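Local structure of glucokinase (Leishmania braziliensis MHOM/BR/75/M2904, 6EDI) at residues 45-50 with 79-84; 127-130 with 135-138; 249-254 with 271-276; 206-211 with 331-336. The protein probably phosphorylates D-glucose to glucose 6-phosphate at the expense of ATP, and so feeds sugar into glycolysis. All coordinates share one frame; numbering follows the deposited sequence.

Interaction 1. Residues 45-50 with 79-84; sequences CDVGGT and SDIRQL
Val-47, late in the strand, meets Ile-81 and Leu-84 of the turn that leads into a helix, and it makes a compact example of how one branched residue serves two neighbours. Its CB points toward segment 79-84 and splits the task. CG1 lies trans to the backbone N (chi1 -178°) and comes up to the terminal CD1 of Ile-81 at 4.1 Å, the two side chains crossing obliquely. CG2, on the side of the backbone N, meets Leu-84 tip to tip and sits nearly evenly between its two methyls, 3.8 Å from CD2 and 3.9 Å from CD1. All three side chains are buried, and the contact is purely apolar.

The turn carrying Ile-81 is held by a charged pair of its own. Asp-80 OD1 accepts a hydrogen bond from the backbone N of Arg-82 at 2.9 Å, an Asx turn, and the same oxygen receives Arg-82 NE almost straight (175°), while NH2 reaches OD2 at 2.8 Å. The guanidinium thus grips the carboxylate side-on, and Lys-78 adds a further salt bridge to OD2.

Strand 41-48 runs into a Gly-Gly-Thr turn, as in the phosphate-binding hairpin of the actin-like ATPase superfamily. Leu-84 opens helix 84-98 and also touches Val-115 of strand 110-117 and Ala-52 of strand 51-58, the two strands that flank 41-48 in the sheet.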
# COMPACT_ATOMS: atom_id res chain seq x y z
N CYS A 45 -7.94 -11.10 -20.39
CA CYS A 45 -6.91 -12.06 -20.75
C CYS A 45 -6.18 -12.45 -19.47
O CYS A 45 -5.87 -11.59 -18.64
CB CYS A 45 -5.94 -11.48 -21.78
SG CYS A 45 -4.50 -12.52 -22.19
N ASP A 46 -5.92 -13.74 -19.31
CA ASP A 46 -5.15 -14.21 -18.17
C ASP A 46 -4.19 -15.28 -18.68
O ASP A 46 -4.55 -16.07 -19.55
CB ASP A 46 -6.06 -14.74 -17.07
CG ASP A 46 -5.30 -15.44 -15.95
OD1 ASP A 46 -5.05 -16.66 -16.06
OD2 ASP A 46 -4.94 -14.76 -14.95
N VAL A 47 -2.97 -15.26 -18.16
CA VAL A 47 -1.97 -16.28 -18.50
C VAL A 47 -1.66 -17.14 -17.28
O VAL A 47 -1.48 -16.62 -16.18
CB VAL A 47 -0.69 -15.63 -19.01
CG1 VAL A 47 0.31 -16.69 -19.40
CG2 VAL A 47 -0.99 -14.76 -20.21
N GLY A 48 -1.62 -18.46 -17.46
CA GLY A 48 -1.26 -19.37 -16.38
C GLY A 48 -1.01 -20.78 -16.91
O GLY A 48 -1.89 -21.36 -17.57
N GLY A 49 0.16 -21.33 -16.64
CA GLY A 49 0.53 -22.62 -17.21
C GLY A 49 0.86 -22.49 -18.69
O GLY A 49 1.68 -21.66 -19.08
N THR A 50 0.22 -23.31 -19.51
CA THR A 50 0.40 -23.26 -20.96
C THR A 50 -0.76 -22.58 -21.62
O THR A 50 -0.98 -22.73 -22.82
CB THR A 50 0.44 -24.66 -21.58
OG1 THR A 50 -0.40 -25.55 -20.83
CG2 THR A 50 1.83 -25.17 -21.59
N SER A 79 6.17 -21.81 -25.04
CA SER A 79 6.52 -21.45 -23.66
C SER A 79 7.08 -20.03 -23.62
O SER A 79 8.10 -19.77 -22.98
CB SER A 79 7.53 -22.44 -23.08
OG SER A 79 6.97 -23.74 -22.96
N ASP A 80 6.40 -19.12 -24.31
CA ASP A 80 6.91 -17.77 -24.58
C ASP A 80 5.78 -16.75 -24.48
O ASP A 80 4.78 -16.86 -25.20
CB ASP A 80 7.55 -17.73 -25.97
CG ASP A 80 8.24 -16.41 -26.29
OD1 ASP A 80 7.93 -15.37 -25.66
OD2 ASP A 80 9.10 -16.40 -27.20
N ILE A 81 5.95 -15.75 -23.61
CA ILE A 81 4.91 -14.76 -23.33
C ILE A 81 4.57 -13.89 -24.55
O ILE A 81 3.47 -13.34 -24.64
CB ILE A 81 5.31 -13.83 -22.14
CG1 ILE A 81 4.08 -13.12 -21.56
CG2 ILE A 81 6.36 -12.82 -22.56
CD1 ILE A 81 3.10 -14.07 -20.92
N ARG A 82 5.52 -13.76 -25.47
CA ARG A 82 5.33 -12.94 -26.66
C ARG A 82 4.33 -13.59 -27.61
O ARG A 82 3.83 -12.95 -28.54
CB ARG A 82 6.67 -12.68 -27.35
CG ARG A 82 7.64 -11.85 -26.52
CD ARG A 82 9.07 -11.96 -26.99
NE ARG A 82 9.63 -13.29 -26.75
CZ ARG A 82 10.91 -13.61 -26.95
NH1 ARG A 82 11.76 -12.70 -27.39
NH2 ARG A 82 11.33 -14.84 -26.71
N GLN A 83 4.03 -14.86 -27.38
CA GLN A 83 3.00 -15.56 -28.15
C GLN A 83 1.61 -14.95 -27.94
O GLN A 83 0.70 -15.20 -28.73
CB GLN A 83 3.01 -17.06 -27.86
CG GLN A 83 2.17 -17.90 -28.83
CD GLN A 83 2.43 -19.40 -28.72
OE1 GLN A 83 3.08 -19.87 -27.79
NE2 GLN A 83 1.92 -20.15 -29.69
N LEU A 84 1.44 -14.13 -26.90
CA LEU A 84 0.17 -13.42 -26.73
C LEU A 84 -0.16 -12.61 -27.99
O LEU A 84 -1.31 -12.51 -28.37
CB LEU A 84 0.18 -12.51 -25.49
CG LEU A 84 0.35 -13.19 -24.13
CD1 LEU A 84 0.12 -12.22 -23.00
CD2 LEU A 84 -0.60 -14.34 -24.00

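Interaction 2. Residues 127-130 with 135-138; sequences AGPF and GIAR
An antiparallel bridge between Ala-127 and Ala-137 anchors this turn, the two alanines forming a hydrogen-bonded pair. Ala-127 N donates to Ala-137 O at 2.8 Å, and Ala-137 N returns a longer bond of 3.2 Å to Ala-127 O. The two CB atoms lie on the same face of the sheet, 3.6 Å apart, and pack there on Leu-154 of strand 152-156.

The bridge belongs to a small three-stranded antiparallel sheet, strands 121-122, 126-127 and 137-138, with 126-127 in the middle. Beyond the pair the chains separate, and side chains and a water take over from direct backbone bonding. Ile-136 has CG1 trans to its carbonyl carbon (chi1 -55°), which carries CD1 over the Gly-128/Pro-129 peptide, 3.6 Å from Pro-129 N; the proline ring lies alongside. Further out, a water accepts from Phe-130 N at 3.0 Å and donates to Gly-135 O at 2.7 Å. That carbonyl oxygen also stands at the edge of the Phe-130 ring, 3.9 Å from CD1, whereas Gly-128 O lies over one face of the ring, offset toward its rim.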
# COMPACT_ATOMS: atom_id res chain seq x y z
N ALA A 127 5.73 -6.84 -18.26
CA ALA A 127 5.72 -7.96 -17.32
C ALA A 127 7.03 -8.71 -17.46
O ALA A 127 7.31 -9.30 -18.51
CB ALA A 127 4.53 -8.88 -17.57
N GLY A 128 7.83 -8.66 -16.39
CA GLY A 128 9.25 -9.00 -16.43
C GLY A 128 9.48 -10.47 -16.60
O GLY A 128 8.54 -11.20 -16.91
N PRO A 129 10.74 -10.93 -16.42
CA PRO A 129 11.02 -12.34 -16.67
C PRO A 129 10.12 -13.22 -15.83
O PRO A 129 9.79 -12.89 -14.69
CB PRO A 129 12.47 -12.50 -16.23
CG PRO A 129 13.06 -11.17 -16.44
CD PRO A 129 11.96 -10.20 -16.03
N PHE A 130 9.69 -14.31 -16.44
CA PHE A 130 8.92 -15.33 -15.78
C PHE A 130 9.87 -16.50 -15.59
O PHE A 130 10.82 -16.65 -16.36
CB PHE A 130 7.73 -15.73 -16.65
CG PHE A 130 6.85 -14.57 -17.04
CD1 PHE A 130 7.15 -13.81 -18.16
CD2 PHE A 130 5.72 -14.26 -16.30
CE1 PHE A 130 6.34 -12.74 -18.53
CE2 PHE A 130 4.90 -13.20 -16.67
CZ PHE A 130 5.22 -12.44 -17.78
N GLY A 135 10.69 -14.54 -22.57
CA GLY A 135 10.29 -13.26 -23.12
C GLY A 135 9.76 -12.25 -22.12
O GLY A 135 9.55 -12.57 -20.94
N ILE A 136 9.55 -11.04 -22.61
CA ILE A 136 8.96 -9.98 -21.82
C ILE A 136 7.63 -9.56 -22.44
O ILE A 136 7.53 -9.42 -23.67
CB ILE A 136 9.91 -8.77 -21.73
CG1 ILE A 136 11.27 -9.21 -21.18
CG2 ILE A 136 9.30 -7.64 -20.89
CD1 ILE A 136 11.21 -9.87 -19.81
N ALA A 137 6.60 -9.41 -21.62
CA ALA A 137 5.33 -8.85 -22.07
C ALA A 137 5.47 -7.34 -22.07
O ALA A 137 5.77 -6.75 -21.03
CB ALA A 137 4.21 -9.27 -21.15
N ARG A 138 5.27 -6.72 -23.22
CA ARG A 138 5.26 -5.27 -23.30
C ARG A 138 3.90 -4.81 -23.79
O ARG A 138 3.51 -5.13 -24.91
CB ARG A 138 6.39 -4.76 -24.21
CG ARG A 138 7.76 -5.20 -23.73
CD ARG A 138 8.91 -4.62 -24.56
NE ARG A 138 10.20 -5.13 -24.08
CZ ARG A 138 10.61 -6.38 -24.28
NH1 ARG A 138 9.84 -7.23 -24.95
NH2 ARG A 138 11.78 -6.79 -23.81
O HOH W 1 10.65 -14.37 -19.29

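Interaction 3. Residues 249-254 with 271-276; sequences KYVQAL and VAPIWE
Pro-273 packs against Val-251 and Leu-254, residues one turn apart on helix 245-259, so that a loop proline rests on the i and i+3 positions of a helix. The helix and the loop belong to what is probably the larger lobe of this actin-like kinase fold, next to the dimer interface. Followed in order, the loop begins with Val-271, whose CB points away from the helix and which packs on Ala-377 of the second subunit. Ala-272 touches Trp-242 of the second subunit, as does Val-251 on the helix, so the contact is bordered by the partner chain.

At Pro-273 the ring turns to the helix and supplies nearly all of the loop's contact. Its CG meets Leu-254 CD2 at 3.7 Å, the leucine side chain crossing it at a slant, and its CB stays 4.0 Å from both CG and CD2 of that leucine. Leu-254 reaches it because CG stands trans to the backbone N (chi1 -178°). Past the proline, Ile-274 points away from the helix. Trp-275 opens a 3-10 segment; its CB too points away from helix 245-259, and its indole packs on Asn-329 and Leu-333 of helix 317-341. Glu-276, which follows, is hydrogen-bonded through OE2 to Val-214 N. All three residues in direct contact are buried, and the contact is made by carbon atoms alone. It is tightest at the other edge of the proline, where the valine crosses the ring at about a right angle and Val-251 CG1 presses to 3.4 Å from Pro-273 CD, closer than usual carbon contact.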
# COMPACT_ATOMS: atom_id res chain seq x y z
N LYS A 249 9.52 -20.99 19.00
CA LYS A 249 10.13 -22.27 18.66
C LYS A 249 9.70 -22.69 17.25
O LYS A 249 10.51 -23.20 16.48
CB LYS A 249 9.74 -23.35 19.68
CG LYS A 249 10.30 -23.14 21.10
CD LYS A 249 11.81 -22.87 21.10
CE LYS A 249 12.43 -23.09 22.48
NZ LYS A 249 12.58 -24.54 22.83
N TYR A 250 8.43 -22.44 16.92
CA TYR A 250 7.92 -22.74 15.59
C TYR A 250 8.57 -21.90 14.50
O TYR A 250 8.98 -22.43 13.46
CB TYR A 250 6.40 -22.60 15.50
CG TYR A 250 5.91 -22.76 14.07
CD1 TYR A 250 5.86 -24.01 13.45
CD2 TYR A 250 5.54 -21.65 13.32
CE1 TYR A 250 5.43 -24.16 12.13
CE2 TYR A 250 5.10 -21.79 12.00
CZ TYR A 250 5.05 -23.03 11.42
OH TYR A 250 4.62 -23.14 10.11
N VAL A 251 8.66 -20.59 14.73
CA VAL A 251 9.28 -19.72 13.74
C VAL A 251 10.72 -20.16 13.54
O VAL A 251 11.23 -20.21 12.41
CB VAL A 251 9.22 -18.22 14.14
CG1 VAL A 251 9.88 -17.38 13.06
CG2 VAL A 251 7.76 -17.77 14.37
N GLN A 252 11.38 -20.48 14.65
CA GLN A 252 12.75 -20.97 14.61
C GLN A 252 12.87 -22.22 13.73
O GLN A 252 13.77 -22.32 12.88
CB GLN A 252 13.24 -21.31 16.02
CG GLN A 252 14.69 -21.80 16.04
CD GLN A 252 15.66 -20.77 15.47
OE1 GLN A 252 16.11 -19.86 16.17
NE2 GLN A 252 15.96 -20.89 14.19
N ALA A 253 11.98 -23.17 13.96
CA ALA A 253 12.04 -24.42 13.20
C ALA A 253 11.75 -24.16 11.73
O ALA A 253 12.36 -24.77 10.85
CB ALA A 253 11.08 -25.45 13.78
N LEU A 254 10.80 -23.26 11.47
CA LEU A 254 10.45 -22.92 10.08
C LEU A 254 11.65 -22.29 9.37
O LEU A 254 11.96 -22.64 8.24
CB LEU A 254 9.23 -21.98 10.03
CG LEU A 254 8.76 -21.61 8.63
CD1 LEU A 254 8.40 -22.88 7.85
CD2 LEU A 254 7.57 -20.63 8.65
N VAL A 271 17.69 -16.03 10.41
CA VAL A 271 16.92 -15.14 9.54
C VAL A 271 15.43 -15.49 9.59
O VAL A 271 15.08 -16.64 9.33
CB VAL A 271 17.37 -15.28 8.08
CG1 VAL A 271 16.74 -14.19 7.21
CG2 VAL A 271 18.90 -15.23 7.96
N ALA A 272 14.56 -14.52 9.90
CA ALA A 272 13.11 -14.75 9.94
C ALA A 272 12.60 -15.33 8.62
O ALA A 272 13.07 -14.94 7.55
CB ALA A 272 12.37 -13.47 10.26
N PRO A 273 11.67 -16.29 8.69
CA PRO A 273 11.12 -16.78 7.43
C PRO A 273 9.99 -15.85 7.05
O PRO A 273 9.53 -15.11 7.92
CB PRO A 273 10.58 -18.17 7.80
CG PRO A 273 10.22 -18.07 9.26
CD PRO A 273 11.13 -17.01 9.87
N ILE A 274 9.55 -15.86 5.79
CA ILE A 274 8.48 -14.96 5.39
C ILE A 274 7.12 -15.54 5.78
O ILE A 274 6.99 -16.76 5.94
CB ILE A 274 8.56 -14.61 3.91
CG1 ILE A 274 8.36 -15.85 3.02
CG2 ILE A 274 9.92 -14.02 3.59
CD1 ILE A 274 8.47 -15.54 1.53
N TRP A 275 6.13 -14.68 5.97
CA TRP A 275 4.79 -15.13 6.37
C TRP A 275 4.24 -16.20 5.43
O TRP A 275 3.53 -17.11 5.86
CB TRP A 275 3.81 -13.96 6.40
CG TRP A 275 3.84 -13.17 7.65
CD1 TRP A 275 4.35 -11.91 7.81
CD2 TRP A 275 3.32 -13.56 8.94
NE1 TRP A 275 4.18 -11.50 9.11
CE2 TRP A 275 3.55 -12.48 9.82
CE3 TRP A 275 2.68 -14.70 9.43
CZ2 TRP A 275 3.17 -12.52 11.18
CZ3 TRP A 275 2.30 -14.74 10.77
CH2 TRP A 275 2.55 -13.66 11.63
N GLU A 276 4.55 -16.06 4.15
CA GLU A 276 4.09 -17.01 3.13
C GLU A 276 4.48 -18.44 3.49
O GLU A 276 3.71 -19.38 3.29
CB GLU A 276 4.69 -16.64 1.77
CG GLU A 276 4.68 -17.76 0.73
CD GLU A 276 5.20 -17.30 -0.61
OE1 GLU A 276 6.40 -17.49 -0.89
OE2 GLU A 276 4.41 -16.73 -1.39

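Interaction 4. Residues 206-211 with 331-336; sequences MVVAPG and IGLTAE
Torsions in Val-208 and Leu-333 bring the two together. In the valine, CG1 is held trans to the backbone N (chi1 172°), and CB points toward the helix with both methyls spread before it. In Leu-333, CG is trans to the backbone N (chi1 164°) and CD2 continues the chain trans to CA, so that this methyl meets Val-208 CG1 at 4.3 Å. The other valine methyl, CG2, faces Thr-334 CG2 at 4.4 Å. One valine thus lies across two successive helix residues, each branch with a partner of its own, in a loose and wholly buried apolar contact.

Thr-334 turns its hydroxyl back toward its own helix, where OG1 lies near Ile-331 O; the refined 2.5 Å is too short to be relied on. The same carbonyl accepts the ordinary helical bond from Ala-335 N at 2.8 Å. The methyl is left to face the strand.

Leu-330, from the preceding turn of helix 317-341, also covers Val-208, and Leu-373 of helix 363-373 packs on Thr-334. On the strand side, Val-208 pairs through its backbone with Val-347 and Met-349. A long helix laid over a mixed sheet, here on strand 205-210 just before its Pro-Gly turn into strand 214-222, is the layered arrangement of the ribonuclease H-like fold shared by the actin-like ATPases.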
# COMPACT_ATOMS: atom_id res chain seq x y z
N MET A 206 -8.24 -5.16 1.84
CA MET A 206 -6.97 -5.89 1.79
C MET A 206 -7.24 -7.32 1.35
O MET A 206 -8.06 -8.03 1.95
CB MET A 206 -6.26 -5.85 3.15
CG MET A 206 -4.97 -6.64 3.19
SD MET A 206 -3.71 -5.91 2.15
CE MET A 206 -2.76 -7.39 1.78
N VAL A 207 -6.56 -7.74 0.28
CA VAL A 207 -6.82 -9.07 -0.30
C VAL A 207 -5.60 -9.97 -0.12
O VAL A 207 -4.49 -9.60 -0.50
CB VAL A 207 -7.12 -8.96 -1.78
CG1 VAL A 207 -7.46 -10.32 -2.35
CG2 VAL A 207 -8.27 -7.96 -2.02
N VAL A 208 -5.83 -11.14 0.47
CA VAL A 208 -4.78 -12.15 0.62
C VAL A 208 -5.29 -13.47 0.04
O VAL A 208 -6.47 -13.78 0.18
CB VAL A 208 -4.41 -12.32 2.11
CG1 VAL A 208 -3.47 -13.49 2.30
CG2 VAL A 208 -3.75 -11.06 2.61
N ALA A 209 -4.43 -14.24 -0.64
CA ALA A 209 -4.84 -15.49 -1.30
C ALA A 209 -3.81 -16.59 -1.10
O ALA A 209 -2.80 -16.64 -1.81
CB ALA A 209 -5.08 -15.27 -2.77
N PRO A 210 -4.06 -17.48 -0.14
CA PRO A 210 -3.06 -18.54 0.06
C PRO A 210 -3.20 -19.65 -0.97
O PRO A 210 -4.28 -19.86 -1.51
CB PRO A 210 -3.38 -19.06 1.47
CG PRO A 210 -4.82 -18.70 1.70
CD PRO A 210 -5.09 -17.45 0.92
N GLY A 211 -2.09 -20.34 -1.22
CA GLY A 211 -2.03 -21.43 -2.17
C GLY A 211 -0.61 -21.97 -2.20
O GLY A 211 -0.02 -22.21 -1.15
N ILE A 331 -3.77 -15.65 9.44
CA ILE A 331 -4.41 -14.55 10.14
C ILE A 331 -3.37 -13.64 10.82
O ILE A 331 -3.52 -12.41 10.85
CB ILE A 331 -5.49 -15.06 11.15
CG1 ILE A 331 -6.68 -15.65 10.38
CG2 ILE A 331 -5.96 -13.94 12.06
CD1 ILE A 331 -7.42 -14.61 9.55
N GLY A 332 -2.29 -14.24 11.33
CA GLY A 332 -1.19 -13.47 11.88
C GLY A 332 -0.60 -12.48 10.88
O GLY A 332 -0.30 -11.33 11.23
N LEU A 333 -0.45 -12.93 9.63
CA LEU A 333 -0.04 -12.04 8.54
C LEU A 333 -1.06 -10.94 8.38
O LEU A 333 -0.70 -9.77 8.26
CB LEU A 333 0.12 -12.80 7.22
CG LEU A 333 0.17 -11.95 5.95
CD1 LEU A 333 1.43 -11.08 5.86
CD2 LEU A 333 0.05 -12.82 4.71
N THR A 334 -2.35 -11.31 8.37
CA THR A 334 -3.39 -10.29 8.24
C THR A 334 -3.44 -9.32 9.42
O THR A 334 -3.95 -8.22 9.29
CB THR A 334 -4.80 -10.88 8.04
OG1 THR A 334 -5.21 -11.57 9.24
CG2 THR A 334 -4.83 -11.83 6.85
N ALA A 335 -2.95 -9.72 10.58
CA ALA A 335 -2.92 -8.75 11.67
C ALA A 335 -1.98 -7.61 11.29
O ALA A 335 -2.27 -6.42 11.52
CB ALA A 335 -2.47 -9.41 12.98
N GLU A 336 -0.84 -7.97 10.70
CA GLU A 336 0.10 -6.97 10.18
C GLU A 336 -0.48 -6.13 9.04
O GLU A 336 -0.31 -4.91 9.01
CB GLU A 336 1.42 -7.62 9.75
CG GLU A 336 2.21 -8.33 10.86
CD GLU A 336 2.29 -7.56 12.18
OE1 GLU A 336 2.33 -6.30 12.19
OE2 GLU A 336 2.33 -8.22 13.23

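Along the chain interactions 1 and 2 close in turn before interactions 3 and 4 open, and interaction 3 falls between the segments of interaction 4. The contacts form two groups, each built from its own part of the chain. Interactions 1 and 2, centres 10 Å apart, touch where Ile-81 CG2 packs on Gly-135 and Ile-136, and adjoin the sheet containing strand 41-48. Interactions 3 and 4, centres 16 Å apart, meet where the indole of Trp-275 packs against Gly-332 and Leu-333 of helix 317-341, beside the second sheet and the dimer partner. Between groups the centres lie about 27 to 34 Å apart without touching. Such a division suits a two-lobed kinase, seen here in the open conformation.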